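Local structure of DNA polymerase beta (Leishmania infantum, 4P4M) at residues H105-R110 and P135-Q140; S160-N165 and K265-R270; P213-G218 and G240-M245. The protein catalyses template-directed addition of deoxyribonucleotides to a DNA primer as a family X polymerase, and probably serves in base excision repair. One frame throughout, in Å; residues are numbered along the deposited sequence. Where two conformers were deposited one is given.

Contact 1 (H105-R110 and P135-Q140); sequences HGFGPR and PSLTDQ. With NA (sodium ion), chain F; nucleotides of chain B.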
# COMPACT_ATOMS: atom_id res chain seq x y z
N HIS A 105 3.23 -12.61 8.74
CA HIS A 105 2.30 -11.76 8.00
C HIS A 105 0.91 -12.39 7.95
O HIS A 105 0.77 -13.55 7.51
CB HIS A 105 2.84 -11.55 6.58
CG HIS A 105 2.19 -10.42 5.83
ND1 HIS A 105 2.62 -9.16 5.57
CD2 HIS A 105 0.98 -10.54 5.19
CE1 HIS A 105 1.65 -8.55 4.82
NE2 HIS A 105 0.66 -9.41 4.61
N GLY A 106 -0.11 -11.66 8.39
CA GLY A 106 -1.47 -12.16 8.39
C GLY A 106 -1.96 -12.65 9.75
O GLY A 106 -3.15 -12.92 9.94
N PHE A 107 -1.04 -12.78 10.70
CA PHE A 107 -1.41 -13.22 12.05
C PHE A 107 -1.35 -12.06 13.03
O PHE A 107 -0.29 -11.49 13.24
CB PHE A 107 -0.52 -14.38 12.53
CG PHE A 107 -0.75 -15.66 11.79
CD1 PHE A 107 -0.15 -15.88 10.56
CD2 PHE A 107 -1.58 -16.63 12.31
CE1 PHE A 107 -0.37 -17.06 9.87
CE2 PHE A 107 -1.81 -17.81 11.63
CZ PHE A 107 -1.20 -18.03 10.41
N GLY A 108 -2.48 -11.70 13.62
CA GLY A 108 -2.48 -10.71 14.68
C GLY A 108 -2.69 -11.41 16.01
O GLY A 108 -2.73 -12.65 16.07
N PRO A 109 -2.83 -10.63 17.09
CA PRO A 109 -3.01 -11.20 18.43
C PRO A 109 -4.16 -12.21 18.48
O PRO A 109 -4.07 -13.21 19.20
CB PRO A 109 -3.34 -9.98 19.29
CG PRO A 109 -2.66 -8.86 18.60
CD PRO A 109 -2.76 -9.16 17.12
N ARG A 110 -5.22 -11.96 17.73
CA ARG A 110 -6.38 -12.83 17.76
C ARG A 110 -6.09 -14.22 17.19
O ARG A 110 -6.43 -15.24 17.81
CB ARG A 110 -7.56 -12.19 17.02
CG ARG A 110 -8.88 -12.89 17.26
CD ARG A 110 -9.15 -13.01 18.75
NE ARG A 110 -8.98 -11.73 19.43
CZ ARG A 110 -9.97 -10.88 19.66
NH1 ARG A 110 -11.20 -11.16 19.27
NH2 ARG A 110 -9.72 -9.73 20.29
N PRO A 135 -6.50 -26.50 8.57
CA PRO A 135 -7.47 -26.14 7.54
C PRO A 135 -8.08 -24.76 7.73
O PRO A 135 -8.51 -24.14 6.75
CB PRO A 135 -8.55 -27.22 7.70
CG PRO A 135 -8.41 -27.72 9.12
CD PRO A 135 -7.13 -27.18 9.71
N SER A 136 -8.12 -24.27 8.96
CA SER A 136 -8.73 -22.98 9.25
C SER A 136 -7.99 -21.80 8.62
O SER A 136 -8.60 -20.79 8.28
CB SER A 136 -8.88 -22.78 10.76
OG SER A 136 -7.66 -23.07 11.44
N LEU A 137 -6.67 -21.94 8.48
CA LEU A 137 -5.85 -20.86 7.91
C LEU A 137 -6.44 -20.37 6.60
O LEU A 137 -6.84 -21.16 5.74
CB LEU A 137 -4.41 -21.34 7.67
CG LEU A 137 -3.65 -21.85 8.89
CD1 LEU A 137 -2.19 -22.14 8.52
CD2 LEU A 137 -3.74 -20.85 10.02
N THR A 138 -6.48 -19.05 6.44
CA THR A 138 -6.92 -18.44 5.20
C THR A 138 -5.82 -18.49 4.14
O THR A 138 -4.66 -18.80 4.44
CB THR A 138 -7.31 -16.96 5.41
OG1 THR A 138 -6.14 -16.18 5.66
CG2 THR A 138 -8.27 -16.83 6.58
N ASP A 139 -6.18 -18.16 2.91
CA ASP A 139 -5.21 -18.09 1.82
C ASP A 139 -4.14 -17.02 2.05
O ASP A 139 -2.96 -17.23 1.72
CB ASP A 139 -5.93 -17.87 0.48
CG ASP A 139 -6.55 -19.15 -0.07
OD1 ASP A 139 -6.47 -20.20 0.62
OD2 ASP A 139 -7.12 -19.12 -1.18
N GLN A 140 -4.53 -15.90 2.64
CA GLN A 140 -3.56 -14.83 2.93
C GLN A 140 -2.52 -15.18 4.01
O GLN A 140 -1.35 -14.78 3.93
CB GLN A 140 -4.28 -13.55 3.34
CG GLN A 140 -3.31 -12.46 3.80
CD GLN A 140 -3.95 -11.09 3.91
OE1 GLN A 140 -5.16 -10.94 3.77
NE2 GLN A 140 -3.12 -10.08 4.18
NA NA F . 1.68 -10.32 11.93
P DG B 3 -5.95 -10.77 14.16
OP1 DG B 3 -5.50 -12.18 14.13
OP2 DG B 3 -5.80 -9.96 15.38
O5' DG B 3 -5.20 -9.99 12.97
C5' DG B 3 -5.17 -10.58 11.67
C4' DG B 3 -4.64 -9.58 10.65
O4' DG B 3 -5.66 -8.57 10.40
C3' DG B 3 -3.37 -8.82 11.07
O3' DG B 3 -2.27 -9.25 10.25
C2' DG B 3 -3.73 -7.34 10.88
C1' DG B 3 -4.98 -7.39 10.00
N9 DG B 3 -5.83 -6.21 10.14
C8 DG B 3 -6.28 -5.60 11.29
N7 DG B 3 -7.03 -4.54 11.08
C5 DG B 3 -7.08 -4.45 9.70
C6 DG B 3 -7.73 -3.50 8.88
O6 DG B 3 -8.41 -2.53 9.24
N1 DG B 3 -7.53 -3.75 7.52
C2 DG B 3 -6.79 -4.80 7.02
N2 DG B 3 -6.70 -4.90 5.69
N3 DG B 3 -6.16 -5.71 7.78
C4 DG B 3 -6.35 -5.46 9.10
P DT B 4 -0.84 -8.53 10.36
OP1 DT B 4 0.19 -9.50 9.94
OP2 DT B 4 -0.77 -7.84 11.67
O5' DT B 4 -0.88 -7.42 9.20
C5' DT B 4 -1.18 -7.85 7.88
C4' DT B 4 -1.36 -6.66 6.96
O4' DT B 4 -2.53 -5.88 7.35
C3' DT B 4 -0.17 -5.71 6.93
O3' DT B 4 0.23 -5.68 5.58
C2' DT B 4 -0.72 -4.37 7.43
C1' DT B 4 -2.23 -4.50 7.24
N1 DT B 4 -3.03 -3.71 8.24
C2 DT B 4 -3.95 -2.78 7.79
O2 DT B 4 -4.15 -2.56 6.62
N3 DT B 4 -4.62 -2.12 8.78
C4 DT B 4 -4.48 -2.27 10.14
O4 DT B 4 -5.14 -1.60 10.93
C5 DT B 4 -3.50 -3.26 10.55
C7 DT B 4 -3.26 -3.52 12.01
C6 DT B 4 -2.84 -3.92 9.60
P DA B 2 -11.38 -8.04 16.59
OP1 DA B 2 -11.36 -9.15 17.57
OP2 DA B 2 -10.90 -6.69 16.96
O5' DA B 2 -10.55 -8.49 15.30
C5' DA B 2 -10.86 -9.70 14.63
C4' DA B 2 -9.73 -10.07 13.69
O4' DA B 2 -9.90 -9.43 12.40
C3' DA B 2 -8.34 -9.68 14.15
O3' DA B 2 -7.49 -10.74 13.72
C2' DA B 2 -8.07 -8.36 13.43
C1' DA B 2 -8.84 -8.53 12.12
N9 DA B 2 -9.49 -7.34 11.57
C8 DA B 2 -10.16 -6.37 12.27
N7 DA B 2 -10.67 -5.42 11.51
C5 DA B 2 -10.34 -5.81 10.22
C6 DA B 2 -10.60 -5.24 8.96
N6 DA B 2 -11.29 -4.09 8.79
N1 DA B 2 -10.13 -5.88 7.88
C2 DA B 2 -9.44 -7.02 8.04
N3 DA B 2 -9.13 -7.66 9.17
C4 DA B 2 -9.62 -6.99 10.24
O HOH W 1 3.49 -9.34 10.66
O HOH W 2 1.52 -8.22 13.13

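Contact 2 (S160-N165 and K265-R270); sequences SVLHEN and KVYKAR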
# COMPACT_ATOMS: atom_id res chain seq x y z
N SER A 160 15.11 -1.81 -5.53
CA SER A 160 13.88 -1.03 -5.69
C SER A 160 13.87 -0.22 -6.99
O SER A 160 12.82 -0.08 -7.63
CB SER A 160 13.62 -0.12 -4.48
OG SER A 160 13.04 -0.85 -3.40
N VAL A 161 15.02 0.34 -7.36
CA VAL A 161 15.15 1.01 -8.66
C VAL A 161 14.75 0.06 -9.80
O VAL A 161 14.05 0.47 -10.75
CB VAL A 161 16.58 1.56 -8.92
CG1 VAL A 161 16.71 2.07 -10.35
CG2 VAL A 161 16.93 2.66 -7.93
N LEU A 162 15.20 -1.18 -9.72
CA LEU A 162 14.84 -2.19 -10.73
C LEU A 162 13.34 -2.53 -10.73
O LEU A 162 12.76 -2.73 -11.79
CB LEU A 162 15.67 -3.48 -10.55
CG LEU A 162 17.20 -3.36 -10.63
CD1 LEU A 162 17.85 -4.70 -10.32
CD2 LEU A 162 17.67 -2.84 -11.99
N HIS A 163 12.73 -2.62 -9.54
CA HIS A 163 11.27 -2.84 -9.48
C HIS A 163 10.54 -1.64 -10.10
O HIS A 163 9.57 -1.81 -10.86
CB HIS A 163 10.77 -3.08 -8.05
CG HIS A 163 11.05 -4.47 -7.53
ND1 HIS A 163 10.36 -5.62 -7.66
CD2 HIS A 163 12.16 -4.76 -6.76
CE1 HIS A 163 11.06 -6.59 -6.98
NE2 HIS A 163 12.14 -6.05 -6.44
N GLU A 164 11.00 -0.44 -9.79
CA GLU A 164 10.38 0.76 -10.38
C GLU A 164 10.42 0.72 -11.91
O GLU A 164 9.40 0.96 -12.58
CB GLU A 164 11.05 2.03 -9.87
CG GLU A 164 10.40 3.31 -10.41
CD GLU A 164 10.79 4.54 -9.61
OE1 GLU A 164 12.01 4.79 -9.47
OE2 GLU A 164 9.89 5.24 -9.10
N ASN A 165 11.59 0.44 -12.48
CA ASN A 165 11.74 0.42 -13.93
C ASN A 165 10.89 -0.68 -14.58
O ASN A 165 10.29 -0.48 -15.63
CB ASN A 165 13.21 0.24 -14.34
CG ASN A 165 14.08 1.42 -13.91
OD1 ASN A 165 13.59 2.49 -13.58
ND2 ASN A 165 15.39 1.22 -13.93
N LYS A 265 22.03 -14.04 -11.82
CA LYS A 265 21.52 -13.53 -10.55
C LYS A 265 20.05 -13.94 -10.38
O LYS A 265 19.22 -13.66 -11.24
CB LYS A 265 21.65 -12.00 -10.52
CG LYS A 265 20.86 -11.31 -9.41
CD LYS A 265 21.46 -11.55 -8.04
CE LYS A 265 20.73 -10.75 -6.96
NZ LYS A 265 20.91 -9.28 -7.11
N VAL A 266 19.74 -14.61 -9.27
CA VAL A 266 18.36 -14.97 -8.94
C VAL A 266 17.87 -14.11 -7.77
O VAL A 266 18.59 -13.93 -6.79
CB VAL A 266 18.26 -16.47 -8.57
CG1 VAL A 266 16.87 -16.82 -8.06
CG2 VAL A 266 18.63 -17.35 -9.76
N TYR A 267 16.65 -13.58 -7.87
CA TYR A 267 16.14 -12.63 -6.87
C TYR A 267 15.17 -13.25 -5.87
O TYR A 267 14.50 -14.24 -6.17
CB TYR A 267 15.42 -11.45 -7.56
CG TYR A 267 16.32 -10.57 -8.40
CD1 TYR A 267 16.97 -9.46 -7.85
CD2 TYR A 267 16.52 -10.85 -9.75
CE1 TYR A 267 17.80 -8.66 -8.64
CE2 TYR A 267 17.34 -10.06 -10.53
CZ TYR A 267 17.98 -8.97 -9.98
OH TYR A 267 18.79 -8.20 -10.77
N LYS A 268 15.10 -12.65 -4.68
CA LYS A 268 14.08 -12.99 -3.69
C LYS A 268 12.71 -12.45 -4.13
O LYS A 268 12.64 -11.39 -4.76
CB LYS A 268 14.42 -12.32 -2.34
CG LYS A 268 15.71 -12.82 -1.66
CD LYS A 268 15.92 -12.04 -0.35
CE LYS A 268 17.15 -12.51 0.43
NZ LYS A 268 18.43 -12.03 -0.17
N ALA A 269 11.64 -13.14 -3.76
CA ALA A 269 10.30 -12.56 -3.89
C ALA A 269 10.11 -11.44 -2.86
O ALA A 269 10.56 -11.56 -1.71
CB ALA A 269 9.22 -13.64 -3.75
N ARG A 270 9.45 -10.35 -3.26
CA ARG A 270 9.26 -9.18 -2.39
C ARG A 270 7.78 -8.86 -2.22
O ARG A 270 6.97 -9.14 -3.11
CB ARG A 270 9.92 -7.92 -3.01
CG ARG A 270 11.39 -8.08 -3.43
CD ARG A 270 12.27 -8.52 -2.25
NE ARG A 270 13.70 -8.28 -2.50
CZ ARG A 270 14.63 -8.36 -1.54
NH1 ARG A 270 14.27 -8.67 -0.30
NH2 ARG A 270 15.91 -8.11 -1.81

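Contact 3 (P213-G218 and G240-M245); sequences PVAATG and GPLKYM. With nucleotides of chain C.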
# COMPACT_ATOMS: atom_id res chain seq x y z
N PRO A 213 -15.86 5.90 -12.07
CA PRO A 213 -14.61 5.74 -11.31
C PRO A 213 -13.66 4.83 -12.08
O PRO A 213 -14.09 3.81 -12.62
CB PRO A 213 -15.06 5.04 -10.02
CG PRO A 213 -16.49 5.51 -9.82
CD PRO A 213 -17.05 5.60 -11.24
N VAL A 214 -12.37 5.19 -12.11
CA VAL A 214 -11.40 4.38 -12.87
C VAL A 214 -11.35 2.94 -12.36
O VAL A 214 -11.10 1.99 -13.12
CB VAL A 214 -9.98 5.02 -12.91
CG1 VAL A 214 -9.36 5.08 -11.51
CG2 VAL A 214 -9.06 4.25 -13.87
N ALA A 215 -11.62 2.75 -11.07
CA ALA A 215 -11.61 1.41 -10.49
C ALA A 215 -12.67 0.52 -11.12
O ALA A 215 -12.50 -0.70 -11.17
CB ALA A 215 -11.80 1.47 -8.97
N ALA A 216 -13.74 1.12 -11.64
CA ALA A 216 -14.84 0.34 -12.22
C ALA A 216 -14.50 -0.26 -13.59
O ALA A 216 -15.22 -1.11 -14.10
CB ALA A 216 -16.12 1.18 -12.30
N THR A 217 -13.40 0.19 -14.19
CA THR A 217 -12.95 -0.33 -15.49
C THR A 217 -12.26 -1.70 -15.39
O THR A 217 -11.99 -2.34 -16.41
CB THR A 217 -11.97 0.65 -16.20
OG1 THR A 217 -10.74 0.72 -15.46
CG2 THR A 217 -12.57 2.04 -16.31
N GLY A 218 -11.96 -2.15 -14.17
CA GLY A 218 -11.24 -3.40 -13.96
C GLY A 218 -9.75 -3.30 -14.28
O GLY A 218 -9.06 -4.32 -14.41
N GLY A 240 -8.58 -6.30 -4.42
CA GLY A 240 -9.88 -5.73 -4.75
C GLY A 240 -9.68 -4.73 -5.89
O GLY A 240 -8.61 -4.69 -6.49
N PRO A 241 -10.70 -3.91 -6.18
CA PRO A 241 -10.58 -3.00 -7.32
C PRO A 241 -9.66 -1.79 -7.08
O PRO A 241 -9.31 -1.12 -8.06
CB PRO A 241 -12.02 -2.54 -7.57
CG PRO A 241 -12.75 -2.78 -6.31
CD PRO A 241 -12.04 -3.90 -5.57
N LEU A 242 -9.31 -1.51 -5.83
CA LEU A 242 -8.46 -0.35 -5.50
C LEU A 242 -7.05 -0.72 -5.02
O LEU A 242 -6.11 0.08 -5.17
CB LEU A 242 -9.12 0.47 -4.38
CG LEU A 242 -10.43 1.18 -4.72
CD1 LEU A 242 -11.15 1.59 -3.44
CD2 LEU A 242 -10.15 2.39 -5.62
N LYS A 243 -6.92 -1.90 -4.41
CA LYS A 243 -5.69 -2.27 -3.72
C LYS A 243 -5.30 -3.73 -3.97
O LYS A 243 -6.12 -4.65 -3.83
CB LYS A 243 -5.86 -2.01 -2.21
CG LYS A 243 -4.72 -2.51 -1.30
CD LYS A 243 -5.11 -2.11 0.14
CE LYS A 243 -4.35 -2.83 1.22
NZ LYS A 243 -5.04 -2.63 2.54
N TYR A 244 -4.04 -3.93 -4.35
CA TYR A 244 -3.49 -5.27 -4.55
C TYR A 244 -2.30 -5.47 -3.59
O TYR A 244 -1.48 -4.57 -3.45
CB TYR A 244 -3.01 -5.47 -6.00
CG TYR A 244 -2.21 -6.76 -6.15
CD1 TYR A 244 -2.84 -7.97 -6.40
CD2 TYR A 244 -0.83 -6.75 -6.00
CE1 TYR A 244 -2.11 -9.15 -6.51
CE2 TYR A 244 -0.09 -7.93 -6.10
CZ TYR A 244 -0.74 -9.12 -6.36
OH TYR A 244 -0.01 -10.29 -6.46
N MET A 245 -2.23 -6.62 -2.93
CA MET A 245 -1.08 -6.99 -2.11
C MET A 245 -0.65 -8.41 -2.47
O MET A 245 -1.44 -9.34 -2.35
CB MET A 245 -1.44 -6.95 -0.61
CG MET A 245 -1.82 -5.57 -0.07
SD MET A 245 -2.66 -5.67 1.54
CE MET A 245 -1.57 -6.75 2.46
P DT C 5 -10.12 -2.72 -2.02
OP1 DT C 5 -9.46 -2.92 -3.33
OP2 DT C 5 -11.55 -2.30 -1.94
O5' DT C 5 -9.97 -4.08 -1.17
C5' DT C 5 -8.69 -4.75 -1.14
C4' DT C 5 -8.74 -5.98 -0.23
O4' DT C 5 -8.96 -5.53 1.14
C3' DT C 5 -9.80 -7.07 -0.52
O3' DT C 5 -9.05 -8.30 -0.51
C2' DT C 5 -10.79 -6.92 0.64
C1' DT C 5 -9.88 -6.42 1.76
N1 DT C 5 -10.49 -5.62 2.88
C2 DT C 5 -10.12 -5.95 4.17
O2 DT C 5 -9.38 -6.88 4.43
N3 DT C 5 -10.67 -5.18 5.15
C4 DT C 5 -11.53 -4.11 4.96
O4 DT C 5 -11.97 -3.48 5.91
C5 DT C 5 -11.88 -3.80 3.59
C7 DT C 5 -12.81 -2.66 3.30
C6 DT C 5 -11.34 -4.56 2.61
P DC C 4 -11.02 3.15 1.22
OP1 DC C 4 -11.23 3.68 -0.15
OP2 DC C 4 -12.17 2.99 2.14
O5' DC C 4 -10.30 1.73 1.12
C5' DC C 4 -9.05 1.60 0.42
C4' DC C 4 -8.70 0.13 0.24
O4' DC C 4 -8.24 -0.39 1.52
C3' DC C 4 -9.83 -0.77 -0.24
O3' DC C 4 -9.24 -1.67 -1.19
C2' DC C 4 -10.31 -1.45 1.05
C1' DC C 4 -9.06 -1.47 1.93
N1 DC C 4 -9.31 -1.27 3.41
C2 DC C 4 -8.66 -2.11 4.31
O2 DC C 4 -7.91 -2.99 3.86
N3 DC C 4 -8.87 -1.95 5.65
C4 DC C 4 -9.69 -0.99 6.08
N4 DC C 4 -9.85 -0.88 7.41
C5 DC C 4 -10.37 -0.11 5.17
C6 DC C 4 -10.15 -0.28 3.85
O HOH W 3 -9.74 -1.70 -10.70

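Contact 1 (H105-R110 and P135-Q140)
His105 opens the contact by turning the edge of its imidazole to Gln140, NE2 lying 3.9 Å from the amide NE2, too far for a hydrogen bond, with the ring and amide planes 34° apart. With CG anti to the backbone N (chi1 -165°), the His105 ring reaches toward both Gln140 and the DNA: His105 CE1 is 3.3 Å from O3' of DT4 of chain B, whose C5' lies over one face. Gly106 N donates to OP1 of the same nucleotide (2.7 Å), while its carbonyl accepts from Gln141 NE2, on helix 139-146. Phe107 has two tasks. Phe107 O binds the sodium ion at 2.6 Å, beside OP1 of DT4 of chain B, two waters and the carbonyls of Thr102 and Val104; the ring reaches the other way and meets Leu137 edge-on, Phe107 CZ 3.8 Å from Leu137 CD2. Gly108, the N-cap of the next helix, and Arg110 give their backbone N-H groups to the phosphate of DG3 of chain B. This metal-assisted grip on the backbone of one DNA strand is that of a helix-hairpin-helix motif. Separately, OP1 of DA2 of chain B sits over the Arg110 guanidinium face, close to NH1 (2.6 Å). Phe107 also packs on Gln141 and Ile145, so the fingers hairpin rests on helix 139-146, and the contact meets strand 243-248 of the palm.

Contact 2 (S160-N165 and K265-R270)
A small, buried side-chain contact, without a hydrogen bond between its segments, joins the palm helix 157-175 to the chain leading into strand 270-277. Leu162 and Tyr267 meet at about a right angle: the branch CD1 reaches the phenol oxygen OH at 3.7 Å, approaching the ring obliquely. Lys265 CG lies over one face of the phenol ring. One helix position on, His163 meets the aliphatic part of Arg270, with NE2 3.7 Å from CG. Chi1 (-51°) sets Arg270 CG against the imidazole, and a bend at chi2 (-57°) turns the guanidinium away from it, its plane 63° from that of the ring. Both polar ends converge on Glu159, which forms a salt bridge with Arg270 NE and a hydrogen bond with His163 NE2; Tyr232 OH engages ND1. Held at both nitrogens, the imidazole should have little freedom to turn, and the shared carboxylate would offset positive charge near the arginine. Leu250 packs against Leu162, His163 and Tyr267. The contact thus joins the helix to the connection entering the sheet, at the edge of the helix-on-sheet plan of the nucleotidyltransferase palm and near the metal site, the side chain of Arg270 lying about 7 Å from that of magnesium ligand Asp196.

Contact 3 (P213-G218 and G240-M245)
Ala215 fills the tight part of this contact with its methyl group, which points at the turn before strand 243-248 and touches two successive residues there. Ala215 CB lies 3.7 Å from the carbonyl O of Pro241 and 3.8 Å from CD2 of Leu242. The leucine sends its two branches to different partners: CD2 goes to the alanine, whereas Leu242 CD1 comes within 3.9 Å of OP1 of DC4 of chain C. Leu276 of strand 270-277 also packs on Ala215. The looser side is at Pro241, an exposed residue, where water 3 spans the gap between the backbones by donating to Ala215 O (3.0 Å) and Pro241 O (2.7 Å). The short 3-10 turn 214-217 behind the methyl is internally braced: Val214 O accepts from both the backbone N and the hydroxyl of Thr217, the OG1 bond lying in the carbonyl plane at 2.7 Å. On its other flank the 240-245 turn meets DNA. The backbone N-H groups of Leu242 and Lys243 converge on OP1 of DT5 of chain C, each at 2.9 Å, and the extended Lys243 side chain, with CG anti to the backbone N (chi1 173°), runs along the neighbouring sugar to a weak bond from NZ to O2 of DC4 of chain C. Such a strand entry, packed on a loop and gripping a phosphate through successive backbone amides, belongs to the DNA-binding surface of the family X palm.

How the contacts relate
Along the chain contact 1, in the fingers, closes first; contact 2 then spans a long part of the palm, and contact 3 falls within that span. Their centres lie about 24 to 27 Å apart. Contacts 1 and 3 nevertheless touch, because Met245 CE at the far end of 240-245 packs on His105 and Gln140. Contact 2 touches neither, but shares the palm sheet with contact 3: strand 243-248 pairs antiparallel with strand 270-277, which begins at Arg270. Contacts 1 and 3 hold phosphates of different DNA strands, chains B and C, while contact 2 packs a helix by the sheet that carries the magnesium ligands Asp196 and Asp198.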